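Local coordinates for putative sarcosine dimethylglycine methyltransferase (Galdieria sulphuraria, PDB 2O57), which probably transfers methyl groups from S-adenosylmethionine to sarcosine or dimethylglycine, though its activity remains putative, at residues K196-P201 against A281-W286; G78-Q83 against Y151-S156; K251-I256 against E263-M268; G215-L220 against G287-R292. One frame throughout, in Å; residues are numbered along the deposited sequence.

Contact 1. Residues K196-P201 against A281-W286; sequences KSSIQP and AGKLTW
Lys-283 lays CD and CE across Ser-198, while its CB and CD pass Ile-199, the lysine and isoleucine side chains running in opposite directions. Its CE comes within 3.3 Å of Ser-198 OG, and CD lies at 3.5 Å from the carbonyl oxygen Ser-198 O, so it is the methylene groups that meet the serine. The ammonium is turned aside by a bend at the last torsion (chi4 112°), and NZ stays 3.9 Å from Ser-198 O. Closer to the backbone, CB and CD of Lys-283 each lie 4.0 Å from the methyl CG2 of Ile-199. That same methyl reaches Leu-284, whose CD2 approaches Ile-199 CG2 at 3.9 Å; the CB of Leu-284 does not face the other segment, and with CD1 anti to CA (chi2 178°) it is the other methyl, CD2, that turns to the isoleucine. One isoleucine branch thus serves two neighbours, in a contact held largely by van der Waals packing. An alanine in place of Lys-283 would probably uncover Ser-198 and one flank of the Ile-199 methyl, leaving Leu-284 as the main cover from this segment. Ile-199 stands at the N-cap position of helix 200-206, directly after a 3-10 turn. On the other segment, Gly-282 closes helix 262-280 with a Schellman motif before the chain enters strand 284-293. The contact therefore packs the start of one helix against the helix-to-strand junction, with Lys-190 of strand 181-190 touching both Ile-199 and Leu-284, and Leu-238 of helix 235-251 also against Leu-284.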
loop_
_atom_site.group_PDB
_atom_site.type_symbol
_atom_site.label_atom_id
_atom_site.label_comp_id
_atom_site.label_asym_id
_atom_site.label_seq_id
_atom_site.Cartn_x
_atom_site.Cartn_y
_atom_site.Cartn_z
ATOM N N LYS A 196 -9.326 20.814 7.796
ATOM C CA LYS A 196 -8.347 21.845 7.440
ATOM C C LYS A 196 -7.953 22.753 8.638
ATOM O O LYS A 196 -6.776 23.122 8.771
ATOM C CB LYS A 196 -8.812 22.671 6.234
ATOM C CG LYS A 196 -10.113 23.457 6.435
ATOM C CD LYS A 196 -10.326 24.461 5.311
ATOM C CE LYS A 196 -11.815 24.585 4.919
ATOM N NZ LYS A 196 -12.673 25.207 5.968
ATOM N N SER A 197 -8.908 23.091 9.511
ATOM C CA SER A 197 -8.623 23.940 10.695
ATOM C C SER A 197 -7.458 23.398 11.527
ATOM O O SER A 197 -6.759 24.155 12.211
ATOM C CB SER A 197 -9.858 24.101 11.582
ATOM O OG SER A 197 -10.138 22.900 12.280
ATOM N N SER A 198 -7.230 22.090 11.428
ATOM C CA SER A 198 -6.232 21.416 12.262
ATOM C C SER A 198 -4.856 21.240 11.603
ATOM O O SER A 198 -3.941 20.730 12.224
ATOM C CB SER A 198 -6.802 20.086 12.761
ATOM O OG SER A 198 -5.880 19.032 12.565
ATOM N N ILE A 199 -4.722 21.700 10.358
ATOM C CA ILE A 199 -3.467 21.622 9.581
ATOM C C ILE A 199 -3.176 22.971 8.909
ATOM O O ILE A 199 -2.519 23.055 7.875
ATOM C CB ILE A 199 -3.478 20.494 8.523
ATOM C CG1 ILE A 199 -4.739 20.568 7.630
ATOM C CG2 ILE A 199 -3.293 19.105 9.202
ATOM C CD1 ILE A 199 -4.653 19.669 6.383
ATOM N N GLN A 200 -3.644 24.024 9.560
ATOM C CA GLN A 200 -3.522 25.371 9.086
ATOM C C GLN A 200 -2.052 25.824 8.925
ATOM O O GLN A 200 -1.707 26.396 7.882
ATOM C CB GLN A 200 -4.340 26.297 10.010
ATOM C CG GLN A 200 -4.839 27.586 9.369
ATOM C CD GLN A 200 -5.558 27.324 8.064
ATOM O OE1 GLN A 200 -6.570 26.612 8.024
ATOM N NE2 GLN A 200 -5.018 27.869 6.975
ATOM N N PRO A 201 -1.179 25.576 9.939
ATOM C CA PRO A 201 0.221 25.915 9.733
ATOM C C PRO A 201 0.791 25.386 8.425
ATOM O O PRO A 201 1.452 26.130 7.706
ATOM C CB PRO A 201 0.915 25.260 10.927
ATOM C CG PRO A 201 -0.090 25.328 11.993
ATOM C CD PRO A 201 -1.392 25.035 11.294
ATOM N N ALA A 281 2.070 13.281 14.210
ATOM C CA ALA A 281 0.832 13.582 14.948
ATOM C C ALA A 281 -0.371 12.821 14.421
ATOM O O ALA A 281 -1.460 12.952 14.944
ATOM C CB ALA A 281 0.543 15.127 14.946
ATOM N N GLY A 282 -0.167 12.013 13.387
ATOM C CA GLY A 282 -1.264 11.271 12.750
ATOM C C GLY A 282 -2.227 12.148 11.975
ATOM O O GLY A 282 -3.359 11.736 11.719
ATOM N N LYS A 283 -1.794 13.344 11.564
ATOM C CA LYS A 283 -2.633 14.225 10.744
ATOM C C LYS A 283 -2.376 14.092 9.232
ATOM O O LYS A 283 -3.257 14.343 8.445
ATOM C CB LYS A 283 -2.447 15.697 11.117
ATOM C CG LYS A 283 -2.734 16.006 12.606
ATOM C CD LYS A 283 -2.817 17.497 12.794
ATOM C CE LYS A 283 -3.248 17.841 14.203
ATOM N NZ LYS A 283 -2.080 18.491 14.879
ATOM N N LEU A 284 -1.147 13.753 8.868
ATOM C CA LEU A 284 -0.700 13.765 7.474
ATOM C C LEU A 284 -0.158 12.409 7.085
ATOM O O LEU A 284 0.362 11.666 7.927
ATOM C CB LEU A 284 0.382 14.820 7.261
ATOM C CG LEU A 284 0.028 16.254 7.683
ATOM C CD1 LEU A 284 1.257 17.171 7.432
ATOM C CD2 LEU A 284 -1.150 16.777 6.898
ATOM N N THR A 285 -0.258 12.095 5.811
ATOM C CA THR A 285 0.297 10.825 5.315
ATOM C C THR A 285 0.805 10.940 3.881
ATOM O O THR A 285 0.657 11.970 3.255
ATOM C CB THR A 285 -0.743 9.645 5.450
ATOM O OG1 THR A 285 -0.102 8.414 5.162
ATOM C CG2 THR A 285 -1.969 9.811 4.524
ATOM N N TRP A 286 1.437 9.888 3.386
ATOM C CA TRP A 286 1.794 9.834 1.976
ATOM C C TRP A 286 0.924 8.747 1.390
ATOM O O TRP A 286 1.048 7.595 1.776
ATOM C CB TRP A 286 3.288 9.531 1.779
ATOM C CG TRP A 286 3.700 9.430 0.307
ATOM C CD1 TRP A 286 3.512 10.387 -0.673
ATOM C CD2 TRP A 286 4.348 8.339 -0.316
ATOM N NE1 TRP A 286 3.975 9.924 -1.869
ATOM C CE2 TRP A 286 4.530 8.681 -1.679
ATOM C CE3 TRP A 286 4.820 7.098 0.146
ATOM C CZ2 TRP A 286 5.154 7.823 -2.598
ATOM C CZ3 TRP A 286 5.457 6.244 -0.771
ATOM C CH2 TRP A 286 5.606 6.615 -2.132
#

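Contact 2. Residues G78-Q83 against Y151-S156; sequences GVLQRQ and YDFIWS
Val-79 and Asp-152 bring their backbones to 6.3 Å between CA atoms, where the loop after helix 59-76, with Leu-80 at the centre of an inverse gamma turn, passes the corner at which strand 151-157 changes direction. The Phe-153 ring receives the methyl CD2 of Leu-80 over the centre of one face in a CH-pi contact, 3.6 Å from CD2 to the ring centroid and only 12° off the ring normal. Phe-153 holds CG between its own backbone N and carbonyl carbon (chi1 68°). Val-79 splits its branches: Val-79 CG2 packs on Phe-153 CB at 3.9 Å. The other methyl, Val-79 CG1, rests 3.8 Å from the carbonyl oxygen Asp-152 O. Replacing Phe-153 with an alanine would probably open a gap beneath the Leu-80 methyl and cost it the aromatic face. Within the loop, Gln-81 NE2 donates to Gly-78 O at 2.9 Å, nearly straight at 168°. The Asp-152 carboxylate is engaged by the backbone N of Lys-85 and a salt bridge to Lys-178. Across the contact itself the chemistry is mainly apolar, consistent with dispersion and CH-pi attraction seating the loop against the start of strand 151-157 in the methyltransferase domain.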
loop_
_atom_site.group_PDB
_atom_site.type_symbol
_atom_site.label_atom_id
_atom_site.label_comp_id
_atom_site.label_asym_id
_atom_site.label_seq_id
_atom_site.Cartn_x
_atom_site.Cartn_y
_atom_site.Cartn_z
ATOM N N GLY A 78 -1.704 -5.261 -15.912
ATOM C CA GLY A 78 -1.604 -5.584 -17.337
ATOM C C GLY A 78 -1.360 -4.443 -18.313
ATOM O O GLY A 78 -1.128 -4.706 -19.487
ATOM N N VAL A 79 -1.345 -3.195 -17.840
ATOM C CA VAL A 79 -1.300 -2.036 -18.762
ATOM C C VAL A 79 0.086 -1.721 -19.311
ATOM O O VAL A 79 0.195 -1.006 -20.333
ATOM C CB VAL A 79 -1.896 -0.719 -18.176
ATOM C CG1 VAL A 79 -3.433 -0.850 -17.938
ATOM C CG2 VAL A 79 -1.140 -0.257 -16.909
ATOM N N LEU A 80 1.137 -2.262 -18.702
ATOM C CA LEU A 80 2.507 -1.867 -19.085
ATOM C C LEU A 80 3.122 -2.764 -20.193
ATOM O O LEU A 80 4.244 -3.272 -20.103
ATOM C CB LEU A 80 3.414 -1.663 -17.846
ATOM C CG LEU A 80 2.979 -0.618 -16.777
ATOM C CD1 LEU A 80 3.976 -0.571 -15.580
ATOM C CD2 LEU A 80 2.873 0.739 -17.406
ATOM N N GLN A 81 2.342 -2.963 -21.246
ATOM C CA GLN A 81 2.778 -3.722 -22.414
ATOM C C GLN A 81 3.746 -2.857 -23.221
ATOM O O GLN A 81 3.708 -1.625 -23.127
ATOM C CB GLN A 81 1.551 -4.120 -23.256
ATOM C CG GLN A 81 0.467 -4.885 -22.476
ATOM C CD GLN A 81 0.945 -6.259 -22.002
ATOM O OE1 GLN A 81 1.686 -6.951 -22.716
ATOM N NE2 GLN A 81 0.508 -6.673 -20.807
ATOM N N ARG A 82 4.622 -3.490 -24.005
ATOM C CA ARG A 82 5.453 -2.771 -24.958
ATOM C C ARG A 82 4.555 -1.929 -25.848
ATOM O O ARG A 82 3.500 -2.389 -26.286
ATOM C CB ARG A 82 6.238 -3.740 -25.853
ATOM C CG ARG A 82 7.123 -4.706 -25.085
ATOM C CD ARG A 82 8.267 -5.241 -25.962
ATOM N NE ARG A 82 9.326 -4.242 -26.116
ATOM C CZ ARG A 82 10.125 -3.827 -25.126
ATOM N NH1 ARG A 82 9.990 -4.310 -23.888
ATOM N NH2 ARG A 82 11.060 -2.914 -25.371
ATOM N N GLN A 83 4.974 -0.689 -26.090
ATOM C CA GLN A 83 4.206 0.270 -26.902
ATOM C C GLN A 83 2.855 0.784 -26.311
ATOM O O GLN A 83 2.147 1.565 -26.967
ATOM C CB GLN A 83 4.028 -0.247 -28.340
ATOM C CG GLN A 83 5.357 -0.489 -29.086
ATOM C CD GLN A 83 5.139 -0.785 -30.570
ATOM O OE1 GLN A 83 5.698 -0.111 -31.439
ATOM N NE2 GLN A 83 4.320 -1.790 -30.865
ATOM N N TYR A 151 -4.955 7.372 -23.579
ATOM C CA TYR A 151 -3.936 6.675 -22.805
ATOM C C TYR A 151 -4.295 5.316 -22.245
ATOM O O TYR A 151 -5.351 5.125 -21.672
ATOM C CB TYR A 151 -3.388 7.608 -21.697
ATOM C CG TYR A 151 -2.722 8.833 -22.302
ATOM C CD1 TYR A 151 -1.458 8.736 -22.874
ATOM C CD2 TYR A 151 -3.383 10.051 -22.353
ATOM C CE1 TYR A 151 -0.846 9.821 -23.462
ATOM C CE2 TYR A 151 -2.797 11.171 -22.940
ATOM C CZ TYR A 151 -1.526 11.043 -23.505
ATOM O OH TYR A 151 -0.913 12.131 -24.088
ATOM N N ASP A 152 -3.367 4.382 -22.362
ATOM C CA ASP A 152 -3.496 3.131 -21.650
ATOM C C ASP A 152 -3.354 3.318 -20.147
ATOM O O ASP A 152 -3.948 2.584 -19.390
ATOM C CB ASP A 152 -2.466 2.154 -22.174
ATOM C CG ASP A 152 -2.662 1.875 -23.642
ATOM O OD1 ASP A 152 -3.726 1.305 -23.943
ATOM O OD2 ASP A 152 -1.814 2.277 -24.473
ATOM N N PHE A 153 -2.563 4.309 -19.724
ATOM C CA PHE A 153 -2.286 4.534 -18.305
ATOM C C PHE A 153 -1.807 5.964 -18.034
ATOM O O PHE A 153 -1.348 6.683 -18.944
ATOM C CB PHE A 153 -1.274 3.501 -17.737
ATOM C CG PHE A 153 0.120 3.642 -18.283
ATOM C CD1 PHE A 153 1.069 4.434 -17.618
ATOM C CD2 PHE A 153 0.510 2.962 -19.453
ATOM C CE1 PHE A 153 2.386 4.560 -18.138
ATOM C CE2 PHE A 153 1.813 3.074 -19.968
ATOM C CZ PHE A 153 2.754 3.879 -19.293
ATOM N N ILE A 154 -2.017 6.380 -16.792
ATOM C CA ILE A 154 -1.544 7.643 -16.237
ATOM C C ILE A 154 -0.694 7.344 -14.985
ATOM O O ILE A 154 -1.055 6.501 -14.125
ATOM C CB ILE A 154 -2.692 8.610 -15.849
ATOM C CG1 ILE A 154 -3.467 9.019 -17.083
ATOM C CG2 ILE A 154 -2.142 9.876 -15.071
ATOM C CD1 ILE A 154 -4.811 9.827 -16.790
ATOM N N TRP A 155 0.409 8.078 -14.873
ATOM C CA TRP A 155 1.334 7.979 -13.755
ATOM C C TRP A 155 1.457 9.387 -13.229
ATOM O O TRP A 155 1.675 10.337 -14.028
ATOM C CB TRP A 155 2.681 7.527 -14.311
ATOM C CG TRP A 155 3.914 7.538 -13.385
ATOM C CD1 TRP A 155 4.706 8.618 -13.058
ATOM C CD2 TRP A 155 4.511 6.399 -12.753
ATOM N NE1 TRP A 155 5.771 8.214 -12.266
ATOM C CE2 TRP A 155 5.673 6.859 -12.058
ATOM C CE3 TRP A 155 4.192 5.030 -12.718
ATOM C CZ2 TRP A 155 6.511 5.995 -11.328
ATOM C CZ3 TRP A 155 5.022 4.156 -11.983
ATOM C CH2 TRP A 155 6.189 4.649 -11.318
ATOM N N SER A 156 1.308 9.560 -11.912
ATOM C CA SER A 156 1.507 10.902 -11.336
ATOM C C SER A 156 2.064 10.783 -9.920
ATOM O O SER A 156 1.384 10.295 -9.021
ATOM C CB SER A 156 0.173 11.662 -11.339
ATOM O OG SER A 156 0.356 12.993 -10.888
#

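Contact 3. Residues K251-I256 against E263-M268; sequences KRSSEI and EFQANM
Gln-265 reaches from helix 262-280 to Ser-253 with both ends of its amide. Its CG lies anti to the carbonyl carbon (chi1 -71°) and the chain is extended beyond it, which projects the amide to the opposing turn. Ser-253 OG, placed opposite its own backbone N, donates to Gln-265 OE1 at 2.7 Å, in the carbonyl plane and on a lone pair. The other end, Gln-265 NE2, donates to the backbone oxygen Ser-253 O at 3.1 Å; this bond is more bent, at 148°, and the acceptor lies out of the amide plane. A single residue thereby accepts and returns a hydrogen bond, fixing the rotation of the amide. NE2 also donates to Cys-260 O in the intervening loop. Ile-256 crosses the glutamine obliquely, its CG1 3.6 Å from Gln-265 NE2, so an apolar branch borders the buried polar group. From just before this turn, Arg-252 NH1 bridges to Glu-255 OE2 at 2.7 Å; the arginine also pairs with Glu-248, and the glutamate with His-38 of helix 27-40. The arrangement is a link between successive helices stapled by a side-chain amide: the weakly bonded turn 253-256, following helix 235-251, is tied through one glutamine to the first turns of helix 262-280.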
loop_
_atom_site.group_PDB
_atom_site.type_symbol
_atom_site.label_atom_id
_atom_site.label_comp_id
_atom_site.label_asym_id
_atom_site.label_seq_id
_atom_site.Cartn_x
_atom_site.Cartn_y
_atom_site.Cartn_z
ATOM N N LYS A 251 22.914 19.763 5.621
ATOM C CA LYS A 251 24.237 19.343 5.156
ATOM C C LYS A 251 24.797 20.283 4.075
ATOM O O LYS A 251 25.996 20.625 4.088
ATOM C CB LYS A 251 24.166 17.933 4.593
ATOM C CG LYS A 251 25.480 17.440 4.019
ATOM C CD LYS A 251 25.541 15.919 3.860
ATOM C CE LYS A 251 26.938 15.527 3.334
ATOM N NZ LYS A 251 26.914 14.208 2.592
ATOM N N ARG A 252 23.936 20.658 3.127
ATOM C CA ARG A 252 24.361 21.417 1.942
ATOM C C ARG A 252 24.207 22.926 2.046
ATOM O O ARG A 252 24.358 23.624 1.046
ATOM C CB ARG A 252 23.536 20.958 0.749
ATOM C CG ARG A 252 23.524 19.449 0.530
ATOM C CD ARG A 252 24.670 19.085 -0.338
ATOM N NE ARG A 252 24.565 17.729 -0.814
ATOM C CZ ARG A 252 25.387 17.193 -1.697
ATOM N NH1 ARG A 252 26.387 17.917 -2.209
ATOM N NH2 ARG A 252 25.204 15.934 -2.066
ATOM N N SER A 253 23.874 23.419 3.231
ATOM C CA SER A 253 23.567 24.829 3.494
ATOM C C SER A 253 24.528 25.841 2.883
ATOM O O SER A 253 24.093 26.729 2.161
ATOM C CB SER A 253 23.474 25.105 5.003
ATOM O OG SER A 253 23.111 26.469 5.222
ATOM N N SER A 254 25.815 25.749 3.200
ATOM C CA SER A 254 26.766 26.754 2.711
ATOM C C SER A 254 27.035 26.576 1.198
ATOM O O SER A 254 27.120 27.551 0.456
ATOM C CB SER A 254 28.048 26.730 3.553
ATOM O OG SER A 254 28.648 25.468 3.441
ATOM N N GLU A 255 27.092 25.317 0.752
ATOM C CA GLU A 255 27.329 24.950 -0.638
ATOM C C GLU A 255 26.271 25.540 -1.614
ATOM O O GLU A 255 26.572 25.887 -2.753
ATOM C CB GLU A 255 27.347 23.426 -0.660
ATOM C CG GLU A 255 27.533 22.726 -1.966
ATOM C CD GLU A 255 27.394 21.221 -1.787
ATOM O OE1 GLU A 255 27.949 20.699 -0.799
ATOM O OE2 GLU A 255 26.732 20.561 -2.614
ATOM N N ILE A 256 25.042 25.697 -1.147
ATOM C CA ILE A 256 23.926 26.130 -2.001
ATOM C C ILE A 256 23.501 27.588 -1.752
ATOM O O ILE A 256 22.598 28.116 -2.438
ATOM C CB ILE A 256 22.686 25.211 -1.768
ATOM C CG1 ILE A 256 22.156 25.389 -0.325
ATOM C CG2 ILE A 256 23.022 23.743 -2.098
ATOM C CD1 ILE A 256 20.924 24.557 -0.012
ATOM N N GLU A 263 17.475 32.916 3.724
ATOM C CA GLU A 263 16.067 33.082 4.080
ATOM C C GLU A 263 15.201 31.988 3.446
ATOM O O GLU A 263 14.256 31.451 4.090
ATOM C CB GLU A 263 15.540 34.460 3.689
ATOM C CG GLU A 263 16.023 35.567 4.636
ATOM C CD GLU A 263 15.561 36.940 4.236
ATOM O OE1 GLU A 263 14.419 37.082 3.750
ATOM O OE2 GLU A 263 16.342 37.892 4.466
ATOM N N PHE A 264 15.516 31.642 2.212
ATOM C CA PHE A 264 14.808 30.547 1.577
ATOM C C PHE A 264 14.988 29.249 2.384
ATOM O O PHE A 264 14.024 28.487 2.580
ATOM C CB PHE A 264 15.254 30.325 0.135
ATOM C CG PHE A 264 14.845 28.970 -0.375
ATOM C CD1 PHE A 264 13.524 28.728 -0.730
ATOM C CD2 PHE A 264 15.756 27.929 -0.420
ATOM C CE1 PHE A 264 13.114 27.474 -1.156
ATOM C CE2 PHE A 264 15.359 26.671 -0.844
ATOM C CZ PHE A 264 14.033 26.430 -1.200
ATOM N N GLN A 265 16.220 28.987 2.813
ATOM C CA GLN A 265 16.546 27.737 3.511
ATOM C C GLN A 265 15.757 27.634 4.796
ATOM O O GLN A 265 15.203 26.582 5.117
ATOM C CB GLN A 265 18.040 27.633 3.817
ATOM C CG GLN A 265 18.883 27.402 2.574
ATOM C CD GLN A 265 20.357 27.272 2.889
ATOM O OE1 GLN A 265 20.737 26.591 3.848
ATOM N NE2 GLN A 265 21.205 27.938 2.093
ATOM N N ALA A 266 15.686 28.744 5.521
ATOM C CA ALA A 266 14.958 28.778 6.782
ATOM C C ALA A 266 13.476 28.472 6.532
ATOM O O ALA A 266 12.921 27.649 7.243
ATOM C CB ALA A 266 15.185 30.116 7.523
ATOM N N ASN A 267 12.867 29.064 5.489
ATOM C CA ASN A 267 11.465 28.817 5.108
ATOM C C ASN A 267 11.225 27.370 4.674
ATOM O O ASN A 267 10.197 26.773 5.037
ATOM C CB ASN A 267 10.999 29.709 3.932
ATOM C CG ASN A 267 10.888 31.196 4.308
ATOM O OD1 ASN A 267 10.629 31.532 5.454
ATOM N ND2 ASN A 267 11.063 32.084 3.320
HETATM N N MSE A 268 12.141 26.832 3.870
HETATM C CA MSE A 268 12.034 25.405 3.459
HETATM C C MSE A 268 12.073 24.466 4.671
HETATM O O MSE A 268 11.252 23.567 4.783
HETATM C CB MSE A 268 13.125 25.011 2.474
HETATM C CG MSE A 268 12.817 23.596 1.854
HETATM SE SE MSE A 268 14.050 23.129 0.470
HETATM C CE MSE A 268 13.599 21.244 0.397
#

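Contact 4. Residues G215-L220 against G287-R292; sequences GLYRSL and GGMLFR
Tyr-217 and Met-289, modelled as selenomethionine, form a Met-aromatic contact where helix 214-223 packs on the sheet of the Rossmann-like methyltransferase fold. The selenium meets the ring at its edge, 5.1 Å from SE to the Tyr-217 centroid and 82° off the normal, with Tyr-217 CB nearer still at 3.4 Å from SE. A bend at the last torsion (chi3 71°) turns the Met-289 methyl toward the helix backbone, where CE lies 3.7 Å from Arg-218 N. Phe-291, two residues along the same side of the strand, adds CE1 at 4.1 Å from Tyr-217 O. Helix and strand run nearly parallel, their segment axes inclined by 16° and 10.3 Å apart at closest approach. Farther out, the tyrosine hydroxyl is hydrogen-bonded to Asp-187 of strand 181-190, and its ring meets Phe-170 of helix 166-176 edge to face, so the hydroxyl and the ring each have a partner in a neighbouring element. Thr-231 of strand 226-233 flanks Met-289. Arg-218 covers the methyl only with its stem: its guanidinium leads away to a salt bridge with Glu-191 of the second subunit, while Arg-218 CB remains 4.1 Å from Met-289 CE.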
loop_
_atom_site.group_PDB
_atom_site.type_symbol
_atom_site.label_atom_id
_atom_site.label_comp_id
_atom_site.label_asym_id
_atom_site.label_seq_id
_atom_site.Cartn_x
_atom_site.Cartn_y
_atom_site.Cartn_z
ATOM N N GLY A 215 -9.894 9.375 1.000
ATOM C CA GLY A 215 -11.362 9.344 0.908
ATOM C C GLY A 215 -11.866 10.314 -0.155
ATOM O O GLY A 215 -12.756 9.973 -0.948
ATOM N N LEU A 216 -11.295 11.522 -0.185
ATOM C CA LEU A 216 -11.727 12.514 -1.192
ATOM C C LEU A 216 -11.394 12.052 -2.622
ATOM O O LEU A 216 -12.244 12.101 -3.504
ATOM C CB LEU A 216 -11.108 13.889 -0.953
ATOM C CG LEU A 216 -11.384 14.984 -2.005
ATOM C CD1 LEU A 216 -12.876 15.349 -2.181
ATOM C CD2 LEU A 216 -10.562 16.247 -1.605
ATOM N N TYR A 217 -10.145 11.640 -2.832
ATOM C CA TYR A 217 -9.723 11.160 -4.149
ATOM C C TYR A 217 -10.594 9.992 -4.638
ATOM O O TYR A 217 -10.964 9.934 -5.812
ATOM C CB TYR A 217 -8.242 10.771 -4.123
ATOM C CG TYR A 217 -7.293 11.980 -4.102
ATOM C CD1 TYR A 217 -7.779 13.285 -3.932
ATOM C CD2 TYR A 217 -5.929 11.809 -4.241
ATOM C CE1 TYR A 217 -6.893 14.400 -3.910
ATOM C CE2 TYR A 217 -5.039 12.909 -4.239
ATOM C CZ TYR A 217 -5.538 14.198 -4.054
ATOM O OH TYR A 217 -4.632 15.269 -4.046
ATOM N N ARG A 218 -10.925 9.065 -3.742
ATOM C CA ARG A 218 -11.785 7.929 -4.116
ATOM C C ARG A 218 -13.171 8.403 -4.577
ATOM O O ARG A 218 -13.716 7.901 -5.584
ATOM C CB ARG A 218 -11.917 6.958 -2.948
ATOM C CG ARG A 218 -12.849 5.752 -3.192
ATOM C CD ARG A 218 -12.681 4.707 -2.037
ATOM N NE ARG A 218 -13.230 5.264 -0.798
ATOM C CZ ARG A 218 -13.346 4.617 0.356
ATOM N NH1 ARG A 218 -12.950 3.350 0.475
ATOM N NH2 ARG A 218 -13.884 5.238 1.395
ATOM N N SER A 219 -13.734 9.362 -3.830
ATOM C CA SER A 219 -15.049 9.932 -4.122
ATOM C C SER A 219 -15.052 10.673 -5.458
ATOM O O SER A 219 -15.937 10.484 -6.294
ATOM C CB SER A 219 -15.449 10.913 -3.007
ATOM O OG SER A 219 -16.658 11.561 -3.368
ATOM N N LEU A 220 -14.067 11.538 -5.656
ATOM C CA LEU A 220 -13.911 12.268 -6.932
ATOM C C LEU A 220 -13.686 11.305 -8.081
ATOM O O LEU A 220 -14.340 11.414 -9.117
ATOM C CB LEU A 220 -12.759 13.283 -6.860
ATOM C CG LEU A 220 -12.906 14.462 -5.876
ATOM C CD1 LEU A 220 -11.597 15.291 -5.845
ATOM C CD2 LEU A 220 -14.094 15.359 -6.275
ATOM N N GLY A 287 0.038 9.134 0.477
ATOM C CA GLY A 287 -0.985 8.248 -0.072
ATOM C C GLY A 287 -0.588 7.701 -1.416
ATOM O O GLY A 287 0.161 8.332 -2.147
ATOM N N GLY A 288 -1.078 6.511 -1.743
ATOM C CA GLY A 288 -0.848 5.927 -3.069
ATOM C C GLY A 288 -2.166 5.292 -3.492
ATOM O O GLY A 288 -2.876 4.737 -2.638
HETATM N N MSE A 289 -2.508 5.367 -4.778
HETATM C CA MSE A 289 -3.753 4.772 -5.261
HETATM C C MSE A 289 -3.662 4.290 -6.700
HETATM O O MSE A 289 -2.945 4.860 -7.498
HETATM C CB MSE A 289 -4.909 5.762 -5.193
HETATM C CG MSE A 289 -4.906 6.635 -3.944
HETATM SE SE MSE A 289 -6.212 8.048 -3.892
HETATM C CE MSE A 289 -7.867 6.995 -3.659
ATOM N N LEU A 290 -4.431 3.257 -7.025
ATOM C CA LEU A 290 -4.608 2.858 -8.413
ATOM C C LEU A 290 -6.087 2.825 -8.722
ATOM O O LEU A 290 -6.916 2.374 -7.902
ATOM C CB LEU A 290 -3.985 1.508 -8.702
ATOM C CG LEU A 290 -2.486 1.500 -9.028
ATOM C CD1 LEU A 290 -1.664 1.548 -7.668
ATOM C CD2 LEU A 290 -2.289 0.211 -9.736
ATOM N N PHE A 291 -6.413 3.320 -9.904
ATOM C CA PHE A 291 -7.791 3.396 -10.367
ATOM C C PHE A 291 -7.882 2.720 -11.709
ATOM O O PHE A 291 -6.882 2.630 -12.427
ATOM C CB PHE A 291 -8.215 4.850 -10.587
ATOM C CG PHE A 291 -8.022 5.753 -9.397
ATOM C CD1 PHE A 291 -9.002 5.849 -8.412
ATOM C CD2 PHE A 291 -6.880 6.544 -9.293
ATOM C CE1 PHE A 291 -8.838 6.717 -7.321
ATOM C CE2 PHE A 291 -6.712 7.422 -8.218
ATOM C CZ PHE A 291 -7.691 7.504 -7.232
ATOM N N ARG A 292 -9.073 2.253 -12.061
ATOM C CA ARG A 292 -9.318 1.849 -13.430
ATOM C C ARG A 292 -10.554 2.567 -13.974
ATOM O O ARG A 292 -11.532 2.768 -13.252
ATOM C CB ARG A 292 -9.473 0.331 -13.551
ATOM C CG ARG A 292 -9.585 -0.162 -15.002
ATOM C CD ARG A 292 -9.838 -1.664 -15.148
ATOM N NE ARG A 292 -8.754 -2.541 -14.699
ATOM C CZ ARG A 292 -7.665 -2.891 -15.397
ATOM N NH1 ARG A 292 -7.405 -2.407 -16.632
ATOM N NH2 ARG A 292 -6.816 -3.734 -14.834
#

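In the fold
Contacts 1, 2 and 4 all reach the same seven-stranded mixed sheet. Contacts 1 and 4 share strand 284-293, using its beginning and its later part, with centres 19 Å apart; their segments alternate along the chain, so the start of helix 200-206 and helix 214-223 both lie against one strand. Contact 2, on strand 151-157, closes before the others open and lies 18 Å from contact 4 between centres. Contact 3 sits apart, 25 Å from the centre of contact 1 and 38 Å from that of contact 2, nested within the loops that contacts 1 and 4 close; its helix 262-280 leads into strand 284-293. The sheet is thus the common core of contacts 1, 2 and 4, while contact 3 joins helices outside it.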